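Local coordinates for lactate racemase (Thermoanaerobacterium thermosaccharolyticum, PDB 2YJG), which interconverts the D- and L-isomers of lactate as a homodimeric enzyme that depends on a nickel-pincer nucleotide cofactor, at residues I51-L56 with L233-N238; T282-Y287 with I313-E318. All coordinates share one frame; numbering follows the deposited sequence.

Interaction 1: residues I51-L56 with L233-N238; sequences IGTKRL and LAFILN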
loop_
_atom_site.group_PDB
_atom_site.type_symbol
_atom_site.label_atom_id
_atom_site.label_comp_id
_atom_site.label_asym_id
_atom_site.label_seq_id
_atom_site.Cartn_x
_atom_site.Cartn_y
_atom_site.Cartn_z
ATOM N N ILE A 51 29.976 0.536 13.608
ATOM C CA ILE A 51 31.303 1.019 13.295
ATOM C C ILE A 51 31.351 2.533 13.428
ATOM O O ILE A 51 30.811 3.259 12.595
ATOM C CB ILE A 51 31.728 0.600 11.861
ATOM C CG1 ILE A 51 31.781 -0.930 11.733
ATOM C CG2 ILE A 51 33.043 1.258 11.481
ATOM C CD1 ILE A 51 31.360 -1.436 10.299
ATOM N N GLY A 52 32.008 3.057 14.466
ATOM C CA GLY A 52 32.227 4.510 14.504
ATOM C C GLY A 52 31.118 5.355 15.157
ATOM O O GLY A 52 31.192 6.571 15.127
ATOM N N THR A 53 30.097 4.702 15.696
ATOM C CA THR A 53 28.991 5.344 16.446
ATOM C C THR A 53 28.442 4.465 17.528
ATOM O O THR A 53 28.711 3.273 17.598
ATOM C CB THR A 53 27.726 5.702 15.568
ATOM O OG1 THR A 53 27.057 4.498 15.121
ATOM C CG2 THR A 53 28.091 6.539 14.440
ATOM N N LYS A 54 27.632 5.085 18.389
ATOM C CA LYS A 54 26.792 4.359 19.296
ATOM C C LYS A 54 25.800 3.515 18.486
ATOM O O LYS A 54 25.568 3.772 17.278
ATOM C CB LYS A 54 25.999 5.343 20.188
ATOM C CG LYS A 54 26.871 6.280 21.065
ATOM C CD LYS A 54 26.006 7.214 21.980
ATOM C CE LYS A 54 24.974 8.038 21.186
ATOM N NZ LYS A 54 24.176 9.022 21.986
ATOM N N ARG A 55 25.215 2.525 19.149
ATOM C CA ARG A 55 24.080 1.817 18.565
ATOM C C ARG A 55 22.939 2.742 18.232
ATOM O O ARG A 55 22.718 3.760 18.886
ATOM C CB ARG A 55 23.593 0.715 19.501
ATOM C CG ARG A 55 24.331 -0.559 19.306
ATOM C CD ARG A 55 23.868 -1.574 20.205
ATOM N NE ARG A 55 22.569 -2.121 19.867
ATOM C CZ ARG A 55 21.986 -3.113 20.519
ATOM N NH1 ARG A 55 22.601 -3.681 21.562
ATOM N NH2 ARG A 55 20.789 -3.549 20.146
ATOM N N LEU A 56 22.199 2.360 17.201
ATOM C CA LEU A 56 21.043 3.117 16.767
ATOM C C LEU A 56 20.033 3.235 17.909
ATOM O O LEU A 56 19.466 4.280 18.080
ATOM C CB LEU A 56 20.437 2.498 15.493
ATOM C CG LEU A 56 19.169 3.173 14.919
ATOM C CD1 LEU A 56 19.326 4.657 14.697
ATOM C CD2 LEU A 56 18.764 2.417 13.674
ATOM N N LEU A 233 23.436 12.965 8.303
ATOM C CA LEU A 233 23.281 11.515 8.276
ATOM C C LEU A 233 24.092 10.878 9.394
ATOM O O LEU A 233 25.333 10.815 9.376
ATOM C CB LEU A 233 23.667 10.947 6.865
ATOM C CG LEU A 233 23.498 9.449 6.623
ATOM C CD1 LEU A 233 22.016 9.009 6.818
ATOM C CD2 LEU A 233 23.997 9.043 5.198
ATOM N N ALA A 234 23.374 10.367 10.383
ATOM C CA ALA A 234 23.948 9.968 11.666
ATOM C C ALA A 234 24.230 8.474 11.809
ATOM O O ALA A 234 25.051 8.032 12.619
ATOM C CB ALA A 234 22.990 10.427 12.778
ATOM N N PHE A 235 23.559 7.667 11.010
ATOM C CA PHE A 235 23.686 6.211 11.081
ATOM C C PHE A 235 23.223 5.619 9.739
ATOM O O PHE A 235 22.206 6.079 9.169
ATOM C CB PHE A 235 22.806 5.677 12.220
ATOM C CG PHE A 235 23.029 4.248 12.571
ATOM C CD1 PHE A 235 22.334 3.232 11.929
ATOM C CD2 PHE A 235 23.886 3.906 13.603
ATOM C CE1 PHE A 235 22.539 1.922 12.293
ATOM C CE2 PHE A 235 24.072 2.635 13.951
ATOM C CZ PHE A 235 23.374 1.643 13.327
ATOM N N ILE A 236 23.969 4.602 9.280
ATOM C CA ILE A 236 23.572 3.780 8.134
ATOM C C ILE A 236 23.562 2.264 8.454
ATOM O O ILE A 236 24.228 1.796 9.429
ATOM C CB ILE A 236 24.444 4.075 6.905
ATOM C CG1 ILE A 236 25.839 3.448 7.055
ATOM C CG2 ILE A 236 24.472 5.624 6.598
ATOM C CD1 ILE A 236 26.677 3.483 5.713
ATOM N N LEU A 237 22.774 1.508 7.686
ATOM C CA LEU A 237 22.856 0.033 7.664
ATOM C C LEU A 237 22.993 -0.213 6.187
ATOM O O LEU A 237 22.105 0.161 5.414
ATOM C CB LEU A 237 21.607 -0.640 8.227
ATOM C CG LEU A 237 21.466 -2.119 7.854
ATOM C CD1 LEU A 237 22.584 -2.923 8.524
ATOM C CD2 LEU A 237 20.107 -2.729 8.110
ATOM N N ASN A 238 24.123 -0.747 5.770
ATOM C CA ASN A 238 24.287 -1.138 4.345
ATOM C C ASN A 238 24.592 -2.637 4.241
ATOM O O ASN A 238 25.450 -3.125 4.956
ATOM C CB ASN A 238 25.434 -0.373 3.690
ATOM C CG ASN A 238 25.077 1.022 3.249
ATOM O OD1 ASN A 238 23.994 1.571 3.519
ATOM N ND2 ASN A 238 26.015 1.620 2.576
#
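Leu56 lies over one face of the Phe235 ring while Thr53 and the carbonyl of Lys54 meet its rim, and between them they account for most of the contact. The closest approach to the face is made by CB of Leu56, 3.8 Å from the ring centroid and only 11° off the ring normal, a CH-pi contact centred on the ring. Farther out, Leu56 CD2 reaches the ring's CE1 at 4.1 Å. With CG anti to the backbone N (chi1 -169°), the Phe235 ring projects from its strand to the loop, and a second torsion near a right angle turns its face to Leu56.

At the edge, near the ring plane, Thr53 OG1 comes to 3.6 Å from Phe235 CD2, and Lys54 O sits 3.8 Å from Phe235 CE2. Both oxygens thus face the slightly positive C-H rim and not the electron-rich face. The hydroxyl is also tied down within its own loop: Thr53 OG1 donates to Lys54 O at 2.7 Å, the donor tilted 27° from the carbonyl plane. A threonine suits this place because its other branch, CG2, packs 3.8 Å from Ala234 O.

Phe235 belongs to strand 233-241 of the mixed, mainly parallel sheet in the N-terminal half of the enzyme, and the loop that covers its ring leads from helix 39-48 into helix 56-59. Arg55 is the N-cap residue of that second helix; its guanidinium forms a salt bridge with Glu89 of helix 79-91. Leu56, in the helix's first turn, is buried, and besides the ring it touches Leu86 and Ile90 of helix 79-91 and Val166 of strand 164-170, so a branched apolar side chain fits well there.

Interaction 2: residues T282-Y287 with I313-E318; sequences TSNGGY and IIIAAE
Thr282 and Ile315 stand side by side on one face of a parallel beta pair, the methyl CG2 of Thr282 lying 4.1 Å from CG1 of Ile315. Here the contact is tight. Thr282 N donates to Ile314 O at 2.7 Å, and Thr282 O takes the N-H of Ala316 at 2.8 Å, so one residue grips both neighbours of its partner. On the other face Ser283 is paired with Ala316, whose small methyl suits a spot also lined by Ile6 and Tyr8. Ile315 CG1 runs anti to the backbone N (chi1 -174°), taking CD1 past the end of the neighbouring strand, to 4.0 Å from Asn284 OD1. An alanine in place of Ile315 is likely to strip Thr282 CG2 and the Asn284 side chain of this apolar neighbour and leave a gap beside them.

Beyond Ser283 the strands part. The last bond, Asn284 N to Ala316 O, lengthens to 3.2 Å and bends to 143°; thereafter Gly285 and Gly286, both with positive phi, turn the chain away, and exposed Tyr287 lies at the solvent side. Ser283 OG accepts from Gly285 N in an ST turn and also bonds to Pro416 O, which suits a serine at the strand end.

Such C-terminal ends of parallel strands commonly border ligand sites. Asn284 OD1 accepts from Gly299 N and its ND2 donates to Leu289 O, so the amide is held, and the Asn284 side chain lies about 4 Å, at nearest approach, from those of Gln295 and Lys298, probable substrate ligands, consistent with a second-shell role.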
loop_
_atom_site.group_PDB
_atom_site.type_symbol
_atom_site.label_atom_id
_atom_site.label_comp_id
_atom_site.label_asym_id
_atom_site.label_seq_id
_atom_site.Cartn_x
_atom_site.Cartn_y
_atom_site.Cartn_z
ATOM N N THR A 282 33.299 -9.957 -22.482
ATOM C CA THR A 282 32.579 -9.778 -21.216
ATOM C C THR A 282 31.042 -9.710 -21.444
ATOM O O THR A 282 30.559 -10.002 -22.557
ATOM C CB THR A 282 33.115 -8.553 -20.472
ATOM O OG1 THR A 282 32.676 -8.567 -19.116
ATOM C CG2 THR A 282 32.709 -7.225 -21.214
ATOM N N SER A 283 30.309 -9.466 -20.367
ATOM C CA SER A 283 28.839 -9.404 -20.423
ATOM C C SER A 283 28.345 -8.327 -19.495
ATOM O O SER A 283 29.119 -7.727 -18.752
ATOM C CB SER A 283 28.209 -10.728 -20.011
ATOM O OG SER A 283 28.094 -10.798 -18.634
ATOM N N ASN A 284 27.062 -8.027 -19.549
ATOM C CA ASN A 284 26.522 -7.105 -18.564
ATOM C C ASN A 284 25.698 -7.793 -17.513
ATOM O O ASN A 284 24.718 -7.211 -17.109
ATOM C CB ASN A 284 25.656 -6.013 -19.165
ATOM C CG ASN A 284 25.980 -4.642 -18.582
ATOM O OD1 ASN A 284 27.129 -4.272 -18.580
ATOM N ND2 ASN A 284 24.975 -3.931 -18.009
ATOM N N GLY A 285 26.078 -9.012 -17.111
ATOM C CA GLY A 285 25.477 -9.661 -15.952
ATOM C C GLY A 285 24.114 -10.317 -16.133
ATOM O O GLY A 285 23.499 -10.721 -15.153
ATOM N N GLY A 286 23.618 -10.433 -17.358
ATOM C CA GLY A 286 22.316 -11.042 -17.607
ATOM C C GLY A 286 21.145 -10.122 -17.264
ATOM O O GLY A 286 21.335 -8.995 -16.823
ATOM N N TYR A 287 19.921 -10.574 -17.507
ATOM C CA TYR A 287 18.733 -9.780 -17.159
ATOM C C TYR A 287 18.513 -9.779 -15.635
ATOM O O TYR A 287 18.772 -10.781 -14.918
ATOM C CB TYR A 287 17.501 -10.220 -18.015
ATOM C CG TYR A 287 16.169 -9.827 -17.405
ATOM C CD1 TYR A 287 15.776 -10.422 -16.217
ATOM C CD2 TYR A 287 15.369 -8.834 -17.957
ATOM C CE1 TYR A 287 14.599 -10.113 -15.603
ATOM C CE2 TYR A 287 14.145 -8.477 -17.315
ATOM C CZ TYR A 287 13.788 -9.153 -16.136
ATOM O OH TYR A 287 12.641 -8.914 -15.389
ATOM N N ILE A 313 36.773 -4.837 -27.480
ATOM C CA ILE A 313 35.979 -5.324 -26.392
ATOM C C ILE A 313 34.711 -5.947 -26.996
ATOM O O ILE A 313 33.952 -5.251 -27.743
ATOM C CB ILE A 313 35.595 -4.165 -25.445
ATOM C CG1 ILE A 313 36.843 -3.580 -24.761
ATOM C CG2 ILE A 313 34.529 -4.590 -24.406
ATOM C CD1 ILE A 313 36.611 -2.009 -24.323
ATOM N N ILE A 314 34.492 -7.229 -26.710
ATOM C CA ILE A 314 33.219 -7.962 -27.026
ATOM C C ILE A 314 32.379 -8.041 -25.771
ATOM O O ILE A 314 32.830 -8.498 -24.710
ATOM C CB ILE A 314 33.437 -9.402 -27.539
ATOM C CG1 ILE A 314 34.333 -9.412 -28.761
ATOM C CG2 ILE A 314 32.098 -10.068 -27.812
ATOM C CD1 ILE A 314 35.013 -10.782 -29.108
ATOM N N ILE A 315 31.154 -7.558 -25.871
ATOM C CA ILE A 315 30.245 -7.557 -24.753
ATOM C C ILE A 315 28.923 -8.251 -25.149
ATOM O O ILE A 315 28.293 -7.877 -26.134
ATOM C CB ILE A 315 29.957 -6.122 -24.176
ATOM C CG1 ILE A 315 29.130 -6.316 -22.927
ATOM C CG2 ILE A 315 29.248 -5.223 -25.142
ATOM C CD1 ILE A 315 29.086 -5.262 -21.888
ATOM N N ALA A 316 28.507 -9.230 -24.346
ATOM C CA ALA A 316 27.246 -9.864 -24.552
ATOM C C ALA A 316 26.266 -9.217 -23.626
ATOM O O ALA A 316 26.454 -9.248 -22.433
ATOM C CB ALA A 316 27.321 -11.376 -24.302
ATOM N N ALA A 317 25.229 -8.613 -24.220
ATOM C CA ALA A 317 24.182 -7.837 -23.523
ATOM C C ALA A 317 22.906 -7.905 -24.398
ATOM O O ALA A 317 22.870 -7.399 -25.512
ATOM C CB ALA A 317 24.633 -6.358 -23.292
ATOM N N GLU A 318 21.891 -8.613 -23.924
ATOM C CA GLU A 318 20.680 -8.858 -24.745
ATOM C C GLU A 318 20.024 -7.553 -25.120
ATOM O O GLU A 318 19.593 -7.365 -26.260
ATOM C CB GLU A 318 19.716 -9.713 -23.945
ATOM C CG GLU A 318 18.416 -9.965 -24.640
ATOM C CD GLU A 318 17.444 -10.776 -23.852
ATOM O OE1 GLU A 318 17.078 -10.376 -22.716
ATOM O OE2 GLU A 318 17.006 -11.823 -24.404
#

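From the N terminus the chain lays down strands 3-8, 11-16 and 22-25 and helix 39-48 before it reaches the loop 51-56; interaction 1 closes when strand 233-241 arrives 177 residues later, after most of the mixed sheet has been built. Interaction 2 opens at the end of strand 279-283 and closes after an excursion through helix 293-305, when strand 311-316 comes alongside. The two loops follow in series, neither crossing nor nesting. The centres of interactions 1 and 2 lie about 37 Å apart, on opposite sides of the chain's centre. Interaction 1 fastens a connecting loop to the mixed sheet, whereas interaction 2 joins adjacent inner strands of the parallel sheet, to which strand 22-25 contributes an edge.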